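Local coordinates for OLD nuclease (Thermus scotoductus, PDB 6P74), which degrades linear and supercoiled double-stranded DNA from 5' to 3' as a metal-dependent exonuclease, and also hydrolyses ATP when stimulated by DNA, at residues R39-P50 against G126-F137; R68-F76 against T88-G96. All blocks are in the same frame, centred on the assembly; numbering follows the deposited sequence.

Contact 1: residues R39-P50 against G126-F137. With SO4 (sulfate ion), chain K.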
# COMPACT_ATOMS: atom_id res chain seq x y z
N ARG A 39 -7.91 -7.02 2.12
CA ARG A 39 -7.40 -6.70 0.78
C ARG A 39 -7.63 -7.87 -0.19
O ARG A 39 -7.91 -7.65 -1.37
CB ARG A 39 -5.92 -6.32 0.84
CG ARG A 39 -5.62 -5.16 1.80
CD ARG A 39 -5.95 -3.78 1.22
NE ARG A 39 -4.73 -2.97 1.08
CZ ARG A 39 -4.18 -2.25 2.05
NH1 ARG A 39 -4.72 -2.22 3.26
NH2 ARG A 39 -3.06 -1.57 1.82
N ALA A 40 -7.53 -9.10 0.31
CA ALA A 40 -7.76 -10.26 -0.55
C ALA A 40 -9.19 -10.27 -1.10
O ALA A 40 -9.41 -10.57 -2.28
CB ALA A 40 -7.46 -11.55 0.21
N ILE A 41 -10.17 -9.95 -0.25
CA ILE A 41 -11.54 -9.86 -0.73
C ILE A 41 -11.64 -8.78 -1.79
O ILE A 41 -12.26 -8.98 -2.85
CB ILE A 41 -12.51 -9.60 0.44
CG1 ILE A 41 -12.56 -10.80 1.39
CG2 ILE A 41 -13.91 -9.26 -0.09
CD1 ILE A 41 -13.17 -10.50 2.79
N ASP A 42 -11.01 -7.63 -1.55
CA ASP A 42 -11.13 -6.53 -2.48
C ASP A 42 -10.50 -6.83 -3.84
O ASP A 42 -10.94 -6.29 -4.86
CB ASP A 42 -10.49 -5.28 -1.90
CG ASP A 42 -10.84 -4.05 -2.68
OD1 ASP A 42 -12.05 -3.72 -2.69
OD2 ASP A 42 -9.94 -3.44 -3.29
N LEU A 43 -9.45 -7.66 -3.87
CA LEU A 43 -8.81 -8.05 -5.12
C LEU A 43 -9.80 -8.74 -6.04
O LEU A 43 -9.81 -8.51 -7.25
CB LEU A 43 -7.64 -8.99 -4.84
CG LEU A 43 -6.27 -8.37 -4.81
CD1 LEU A 43 -5.21 -9.42 -4.53
CD2 LEU A 43 -6.07 -7.74 -6.15
N VAL A 44 -10.63 -9.62 -5.47
CA VAL A 44 -11.55 -10.41 -6.27
C VAL A 44 -12.82 -9.62 -6.58
O VAL A 44 -13.37 -9.73 -7.69
CB VAL A 44 -11.87 -11.71 -5.52
CG1 VAL A 44 -12.71 -12.64 -6.40
CG2 VAL A 44 -10.58 -12.37 -5.10
N LEU A 45 -13.30 -8.82 -5.62
CA LEU A 45 -14.64 -8.25 -5.68
C LEU A 45 -14.68 -6.74 -5.58
O LEU A 45 -15.79 -6.18 -5.53
CB LEU A 45 -15.52 -8.86 -4.57
CG LEU A 45 -15.69 -10.37 -4.68
CD1 LEU A 45 -16.46 -10.88 -3.48
CD2 LEU A 45 -16.37 -10.77 -6.02
N GLY A 46 -13.54 -6.07 -5.54
CA GLY A 46 -13.49 -4.62 -5.57
C GLY A 46 -13.83 -4.13 -6.96
O GLY A 46 -14.19 -4.89 -7.85
N ASP A 47 -13.72 -2.81 -7.14
CA ASP A 47 -14.22 -2.23 -8.38
C ASP A 47 -13.16 -2.17 -9.49
O ASP A 47 -13.38 -1.49 -10.49
CB ASP A 47 -14.81 -0.84 -8.10
CG ASP A 47 -13.96 -0.01 -7.18
OD1 ASP A 47 -12.78 -0.37 -7.00
OD2 ASP A 47 -14.48 0.98 -6.62
N VAL A 48 -12.05 -2.88 -9.35
CA VAL A 48 -11.06 -3.03 -10.42
C VAL A 48 -11.03 -4.49 -10.86
O VAL A 48 -10.83 -5.39 -10.03
CB VAL A 48 -9.66 -2.57 -9.98
CG1 VAL A 48 -8.58 -3.43 -10.63
CG2 VAL A 48 -9.47 -1.12 -10.35
N TRP A 49 -11.21 -4.72 -12.16
CA TRP A 49 -11.22 -6.08 -12.67
C TRP A 49 -9.90 -6.77 -12.35
O TRP A 49 -8.83 -6.25 -12.71
CB TRP A 49 -11.48 -6.12 -14.17
CG TRP A 49 -11.65 -7.53 -14.62
CD1 TRP A 49 -10.66 -8.37 -15.06
CD2 TRP A 49 -12.86 -8.28 -14.63
NE1 TRP A 49 -11.20 -9.60 -15.35
CE2 TRP A 49 -12.55 -9.57 -15.10
CE3 TRP A 49 -14.19 -7.99 -14.30
CZ2 TRP A 49 -13.51 -10.57 -15.25
CZ3 TRP A 49 -15.15 -8.98 -14.45
CH2 TRP A 49 -14.80 -10.25 -14.92
N PRO A 50 -9.92 -7.94 -11.71
CA PRO A 50 -8.67 -8.62 -11.35
C PRO A 50 -7.88 -9.02 -12.58
O PRO A 50 -8.38 -9.76 -13.43
CB PRO A 50 -9.15 -9.86 -10.58
CG PRO A 50 -10.57 -9.63 -10.29
CD PRO A 50 -11.11 -8.70 -11.32
N GLY A 126 -17.79 -13.55 -16.24
CA GLY A 126 -18.18 -12.38 -16.99
C GLY A 126 -18.47 -11.18 -16.09
O GLY A 126 -18.48 -11.27 -14.86
N THR A 127 -18.71 -10.04 -16.74
CA THR A 127 -18.96 -8.79 -16.04
C THR A 127 -20.16 -8.89 -15.10
O THR A 127 -20.05 -8.64 -13.90
CB THR A 127 -19.18 -7.66 -17.06
OG1 THR A 127 -17.95 -7.41 -17.76
CG2 THR A 127 -19.64 -6.39 -16.37
N ASP A 128 -21.32 -9.24 -15.65
CA ASP A 128 -22.52 -9.35 -14.83
C ASP A 128 -22.29 -10.31 -13.67
O ASP A 128 -22.77 -10.07 -12.56
CB ASP A 128 -23.70 -9.83 -15.68
CG ASP A 128 -23.89 -8.99 -16.94
OD1 ASP A 128 -24.45 -7.87 -16.84
OD2 ASP A 128 -23.46 -9.46 -18.01
N MET A 129 -21.56 -11.39 -13.92
CA MET A 129 -21.33 -12.40 -12.91
C MET A 129 -20.49 -11.84 -11.77
O MET A 129 -20.82 -12.02 -10.60
CB MET A 129 -20.67 -13.62 -13.52
CG MET A 129 -20.46 -14.78 -12.52
SD MET A 129 -19.77 -16.25 -13.31
CE MET A 129 -21.23 -16.89 -14.08
N ARG A 130 -19.40 -11.15 -12.09
CA ARG A 130 -18.56 -10.60 -11.04
C ARG A 130 -19.25 -9.45 -10.32
O ARG A 130 -19.17 -9.35 -9.09
CB ARG A 130 -17.21 -10.16 -11.59
CG ARG A 130 -16.14 -10.04 -10.49
CD ARG A 130 -14.89 -9.40 -11.04
NE ARG A 130 -14.54 -8.21 -10.28
CZ ARG A 130 -14.96 -6.99 -10.58
NH1 ARG A 130 -15.74 -6.80 -11.64
NH2 ARG A 130 -14.61 -5.96 -9.83
N ASN A 131 -19.94 -8.56 -11.06
CA ASN A 131 -20.63 -7.46 -10.40
C ASN A 131 -21.73 -7.95 -9.47
O ASN A 131 -22.10 -7.25 -8.53
CB ASN A 131 -21.22 -6.50 -11.42
CG ASN A 131 -20.15 -5.79 -12.24
OD1 ASN A 131 -18.96 -5.85 -11.92
ND2 ASN A 131 -20.58 -5.13 -13.32
N HIS A 132 -22.25 -9.15 -9.73
CA HIS A 132 -23.17 -9.80 -8.80
C HIS A 132 -22.70 -9.63 -7.36
O HIS A 132 -23.48 -9.26 -6.48
CB HIS A 132 -23.27 -11.29 -9.16
CG HIS A 132 -24.07 -12.10 -8.18
ND1 HIS A 132 -25.39 -11.85 -7.91
CD2 HIS A 132 -23.72 -13.18 -7.44
CE1 HIS A 132 -25.83 -12.74 -7.02
NE2 HIS A 132 -24.84 -13.57 -6.73
N ALA A 133 -21.42 -9.91 -7.11
CA ALA A 133 -20.89 -10.04 -5.76
C ALA A 133 -19.95 -8.91 -5.35
O ALA A 133 -19.26 -9.04 -4.34
CB ALA A 133 -20.17 -11.38 -5.62
N ARG A 134 -19.93 -7.80 -6.10
CA ARG A 134 -18.98 -6.73 -5.80
C ARG A 134 -19.26 -6.09 -4.45
O ARG A 134 -20.41 -5.96 -4.00
CB ARG A 134 -19.01 -5.67 -6.89
CG ARG A 134 -17.93 -5.88 -7.91
CD ARG A 134 -18.13 -4.98 -9.12
NE ARG A 134 -17.77 -3.60 -8.83
CZ ARG A 134 -17.99 -2.57 -9.65
NH1 ARG A 134 -18.60 -2.78 -10.81
NH2 ARG A 134 -17.62 -1.35 -9.30
N VAL A 135 -18.19 -5.66 -3.80
CA VAL A 135 -18.26 -5.13 -2.44
C VAL A 135 -17.88 -3.67 -2.48
O VAL A 135 -17.04 -3.24 -3.27
CB VAL A 135 -17.33 -5.90 -1.49
CG1 VAL A 135 -17.67 -7.36 -1.49
CG2 VAL A 135 -15.88 -5.68 -1.90
N LEU A 136 -18.52 -2.89 -1.61
CA LEU A 136 -18.03 -1.56 -1.31
C LEU A 136 -16.86 -1.68 -0.34
O LEU A 136 -16.97 -2.33 0.71
CB LEU A 136 -19.14 -0.70 -0.70
CG LEU A 136 -19.99 0.05 -1.71
CD1 LEU A 136 -21.04 0.86 -0.99
CD2 LEU A 136 -19.10 0.96 -2.56
N PHE A 137 -15.73 -1.07 -0.69
CA PHE A 137 -14.56 -1.08 0.18
C PHE A 137 -14.36 0.31 0.78
O PHE A 137 -13.91 1.22 0.09
CB PHE A 137 -13.32 -1.55 -0.57
CG PHE A 137 -12.24 -2.06 0.34
CD1 PHE A 137 -11.50 -1.19 1.11
CD2 PHE A 137 -12.02 -3.42 0.48
CE1 PHE A 137 -10.52 -1.64 1.97
CE2 PHE A 137 -11.03 -3.88 1.33
CZ PHE A 137 -10.28 -2.98 2.09
S SO4 K . -9.01 -12.78 -16.19
O1 SO4 K . -9.00 -14.05 -15.46
O2 SO4 K . -10.37 -12.28 -16.32
O3 SO4 K . -8.21 -11.79 -15.48
O4 SO4 K . -8.45 -13.00 -17.52
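The carbonyl O of Leu-45 is gripped twice from across the contact: Val-135 N donates a hydrogen bond to it at 3.0 Å (N-H...O 163°), and Arg-134 CA adds a CA-H...O contact at 3.2 Å. The carbonyl lies at the end of helix 34-45, the helix that follows the Walker A P-loop of this ABC-type ATPase fold, and the bond ties that end to Val-135, on the segment leading along strand 135-138, the outermost strand of the parallel part of the core sheet. One residue earlier, the carbonyl of Val-44 takes a hydrogen bond from Arg-130 NE, 3.2 Å from its O, with the oxygen near the guanidinium plane, so a second carbonyl of the helix end is used. CG of Arg-130 stands anti to the backbone N (chi1 -160°) and chi2 is extended, which carries CD over the face of Trp-49, 3.9 Å from the centroid of the six-membered ring, a CH-pi contact; the bend at chi3 then turns NE toward Val-44 O. Beside the helix end, Leu-45 CD2 meets Ala-133 CB at 3.9 Å, and Leu-45 CB packs on Val-135 CG1. Toward the P-loop, Asp-42 crosses Phe-137 with carboxylate and ring planes 63° apart, OD1 lying 3.2 Å from Phe-137 CD2. At the outer end the Trp-49 indole points its N-H at a sulfate ion, NE1 to O2 3.0 Å.

Contact 2: residues R68-F76 against T88-G96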
# COMPACT_ATOMS: atom_id res chain seq x y z
N ARG A 68 5.31 -20.41 -5.75
CA ARG A 68 4.02 -20.77 -5.20
C ARG A 68 2.94 -19.94 -5.88
O ARG A 68 3.17 -18.80 -6.28
CB ARG A 68 3.97 -20.54 -3.69
CG ARG A 68 5.01 -21.30 -2.92
CD ARG A 68 4.90 -20.93 -1.47
NE ARG A 68 5.81 -21.69 -0.64
CZ ARG A 68 5.79 -21.65 0.68
NH1 ARG A 68 4.90 -20.88 1.29
NH2 ARG A 68 6.65 -22.37 1.39
N ALA A 69 1.75 -20.51 -5.98
CA ALA A 69 0.64 -19.83 -6.63
C ALA A 69 -0.21 -19.13 -5.58
O ALA A 69 -0.63 -19.75 -4.59
CB ALA A 69 -0.21 -20.82 -7.42
N ILE A 70 -0.45 -17.84 -5.79
CA ILE A 70 -1.46 -17.13 -5.01
C ILE A 70 -2.85 -17.64 -5.40
O ILE A 70 -3.17 -17.76 -6.59
CB ILE A 70 -1.33 -15.62 -5.23
CG1 ILE A 70 0.01 -15.13 -4.66
CG2 ILE A 70 -2.52 -14.89 -4.62
CD1 ILE A 70 0.41 -13.72 -5.11
N GLU A 71 -3.68 -17.92 -4.40
CA GLU A 71 -5.04 -18.42 -4.61
C GLU A 71 -5.99 -17.74 -3.64
O GLU A 71 -5.85 -17.91 -2.43
CB GLU A 71 -5.10 -19.93 -4.40
CG GLU A 71 -5.17 -20.78 -5.63
CD GLU A 71 -5.45 -22.23 -5.28
OE1 GLU A 71 -4.49 -23.02 -5.16
OE2 GLU A 71 -6.64 -22.57 -5.10
N ILE A 72 -6.97 -17.00 -4.15
CA ILE A 72 -8.01 -16.42 -3.31
C ILE A 72 -9.36 -16.90 -3.82
O ILE A 72 -9.73 -16.64 -4.98
CB ILE A 72 -7.94 -14.89 -3.29
CG1 ILE A 72 -6.55 -14.43 -2.86
CG2 ILE A 72 -8.98 -14.35 -2.35
CD1 ILE A 72 -6.24 -13.02 -3.22
N THR A 73 -10.11 -17.58 -2.96
CA THR A 73 -11.43 -18.10 -3.30
C THR A 73 -12.48 -17.42 -2.43
O THR A 73 -12.39 -17.48 -1.20
CB THR A 73 -11.47 -19.63 -3.11
OG1 THR A 73 -10.45 -20.24 -3.90
CG2 THR A 73 -12.82 -20.18 -3.53
N VAL A 74 -13.47 -16.79 -3.05
CA VAL A 74 -14.57 -16.18 -2.31
C VAL A 74 -15.86 -16.92 -2.64
O VAL A 74 -16.23 -17.04 -3.81
CB VAL A 74 -14.71 -14.69 -2.62
CG1 VAL A 74 -15.68 -14.06 -1.66
CG2 VAL A 74 -13.37 -14.01 -2.54
N HIS A 75 -16.55 -17.40 -1.62
CA HIS A 75 -17.82 -18.10 -1.76
C HIS A 75 -18.97 -17.18 -1.38
O HIS A 75 -18.85 -16.33 -0.49
CB HIS A 75 -17.88 -19.34 -0.87
CG HIS A 75 -16.76 -20.30 -1.09
ND1 HIS A 75 -16.96 -21.57 -1.59
CD2 HIS A 75 -15.43 -20.20 -0.83
CE1 HIS A 75 -15.80 -22.21 -1.64
NE2 HIS A 75 -14.86 -21.39 -1.19
N PHE A 76 -20.10 -17.36 -2.06
CA PHE A 76 -21.24 -16.49 -1.78
C PHE A 76 -22.54 -17.25 -1.98
O PHE A 76 -22.58 -18.38 -2.47
CB PHE A 76 -21.19 -15.25 -2.66
CG PHE A 76 -21.10 -15.56 -4.12
CD1 PHE A 76 -22.21 -15.99 -4.82
CD2 PHE A 76 -19.90 -15.43 -4.79
CE1 PHE A 76 -22.12 -16.28 -6.16
CE2 PHE A 76 -19.80 -15.71 -6.12
CZ PHE A 76 -20.92 -16.14 -6.81
N THR A 88 -21.28 -20.40 -7.36
CA THR A 88 -21.33 -20.06 -5.94
C THR A 88 -20.00 -19.55 -5.40
O THR A 88 -19.87 -19.36 -4.18
CB THR A 88 -21.80 -21.28 -5.12
OG1 THR A 88 -20.73 -22.23 -5.02
CG2 THR A 88 -22.99 -21.95 -5.80
N ALA A 89 -19.01 -19.30 -6.26
CA ALA A 89 -17.72 -18.83 -5.78
C ALA A 89 -16.86 -18.44 -6.96
O ALA A 89 -17.07 -18.90 -8.08
CB ALA A 89 -17.01 -19.89 -4.93
N PHE A 90 -15.88 -17.58 -6.69
CA PHE A 90 -14.85 -17.19 -7.63
C PHE A 90 -13.50 -17.57 -7.06
O PHE A 90 -13.29 -17.46 -5.85
CB PHE A 90 -14.89 -15.69 -7.89
CG PHE A 90 -16.20 -15.19 -8.37
CD1 PHE A 90 -17.00 -15.96 -9.21
CD2 PHE A 90 -16.63 -13.92 -8.03
CE1 PHE A 90 -18.21 -15.49 -9.68
CE2 PHE A 90 -17.85 -13.43 -8.50
CZ PHE A 90 -18.64 -14.21 -9.31
N ARG A 91 -12.58 -18.01 -7.92
CA ARG A 91 -11.22 -18.35 -7.50
C ARG A 91 -10.23 -17.55 -8.33
O ARG A 91 -10.15 -17.73 -9.55
CB ARG A 91 -10.91 -19.84 -7.63
CG ARG A 91 -9.53 -20.16 -7.09
CD ARG A 91 -8.95 -21.44 -7.64
NE ARG A 91 -9.67 -22.61 -7.17
CZ ARG A 91 -10.16 -23.55 -7.97
NH1 ARG A 91 -9.99 -23.45 -9.29
NH2 ARG A 91 -10.80 -24.60 -7.46
N LEU A 92 -9.46 -16.69 -7.67
CA LEU A 92 -8.47 -15.84 -8.33
C LEU A 92 -7.10 -16.46 -8.10
O LEU A 92 -6.69 -16.67 -6.95
CB LEU A 92 -8.51 -14.41 -7.80
CG LEU A 92 -7.54 -13.41 -8.44
CD1 LEU A 92 -7.83 -13.24 -9.90
CD2 LEU A 92 -7.59 -12.05 -7.74
N THR A 93 -6.41 -16.79 -9.18
CA THR A 93 -5.09 -17.39 -9.11
C THR A 93 -4.09 -16.47 -9.77
O THR A 93 -4.37 -15.86 -10.80
CB THR A 93 -5.05 -18.77 -9.78
OG1 THR A 93 -6.09 -19.61 -9.26
CG2 THR A 93 -3.71 -19.44 -9.54
N CYS A 94 -2.91 -16.34 -9.16
CA CYS A 94 -1.79 -15.66 -9.79
C CYS A 94 -0.55 -16.52 -9.61
O CYS A 94 -0.08 -16.71 -8.48
CB CYS A 94 -1.57 -14.27 -9.20
SG CYS A 94 -0.18 -13.40 -9.96
N LYS A 95 -0.02 -17.03 -10.71
CA LYS A 95 1.12 -17.94 -10.68
C LYS A 95 1.96 -17.69 -11.92
O LYS A 95 1.72 -16.75 -12.68
CB LYS A 95 0.66 -19.40 -10.59
CG LYS A 95 -0.12 -19.86 -11.81
CD LYS A 95 -0.68 -21.25 -11.62
CE LYS A 95 -1.71 -21.57 -12.69
NZ LYS A 95 -2.25 -22.94 -12.54
N GLY A 96 2.94 -18.55 -12.12
CA GLY A 96 3.75 -18.46 -13.31
C GLY A 96 5.02 -19.25 -13.13
O GLY A 96 5.40 -19.59 -12.01
O HOH W 1 -19.05 -22.55 -2.74
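Phe-76 turns an edge onto the face of Phe-90, an edge-to-face pair with centroids 5.1 Å apart and planes at 64°, at one end of an antiparallel pair of strands in the beta sheet of the ATPase domain. CG of Phe-76 lies between its backbone N and carbonyl carbon (chi1 55°), which folds the ring back over the Thr-88 to Ala-89 peptide, Thr-88 C being above the ring centre. Thr-88 and Ala-89 both face Leu-108 of the next strand, a classic beta bulge. Seven backbone hydrogen bonds join the strands, the shortest Leu-92 N to Ile-72 O at 2.7 Å. The tightly packed face holds Ile-70, Ile-72, Val-74, Phe-90, Leu-92 and Cys-94, all buried. The other face is polar and looser. There Ala-89 CB lies over the His-75 ring, 4.0 Å from its centroid, while a water joins His-75 ND1, 2.6 Å away, to Thr-88 OG1; His-75 NE2 bonds Gln-6. Glu-71 and Arg-91 run side by side, but OE2 is 3.7 Å from Arg-91 NE and well out of the guanidinium plane, a long charge-only salt bridge; Arg-91 NH1 pairs with Glu-106 instead. Ala-69 CB and Lys-95 CB touch at 3.6 Å near the far end. The buried face rests on helix 34-45 through Ala-40, Val-44 and Leu-45, and the pair lies between strands 2-10 and 100-109.

How the contacts relate
From the N terminus, the chain passes strands 2-10, 13-19 and 23-27 and enters helix 34-45, whose end opens contact 1. It then runs through strand 70-76, turns by way of strand 79-82 and returns along strand 85-97, so contact 2 closes a short loop of 11 residues. Strand 100-109 follows before residues 126-137 come back to the helix end and close contact 1, a loop of 75 residues in which contact 2 is nested. Contact 1 ties the helix to the edge of the mixed core sheet, contact 2 joins two neighbouring strands of the antiparallel sheet, and the two meet directly where Leu-45 packs on Val-74, Pro-50 on Leu-92 and His-132 on Phe-76.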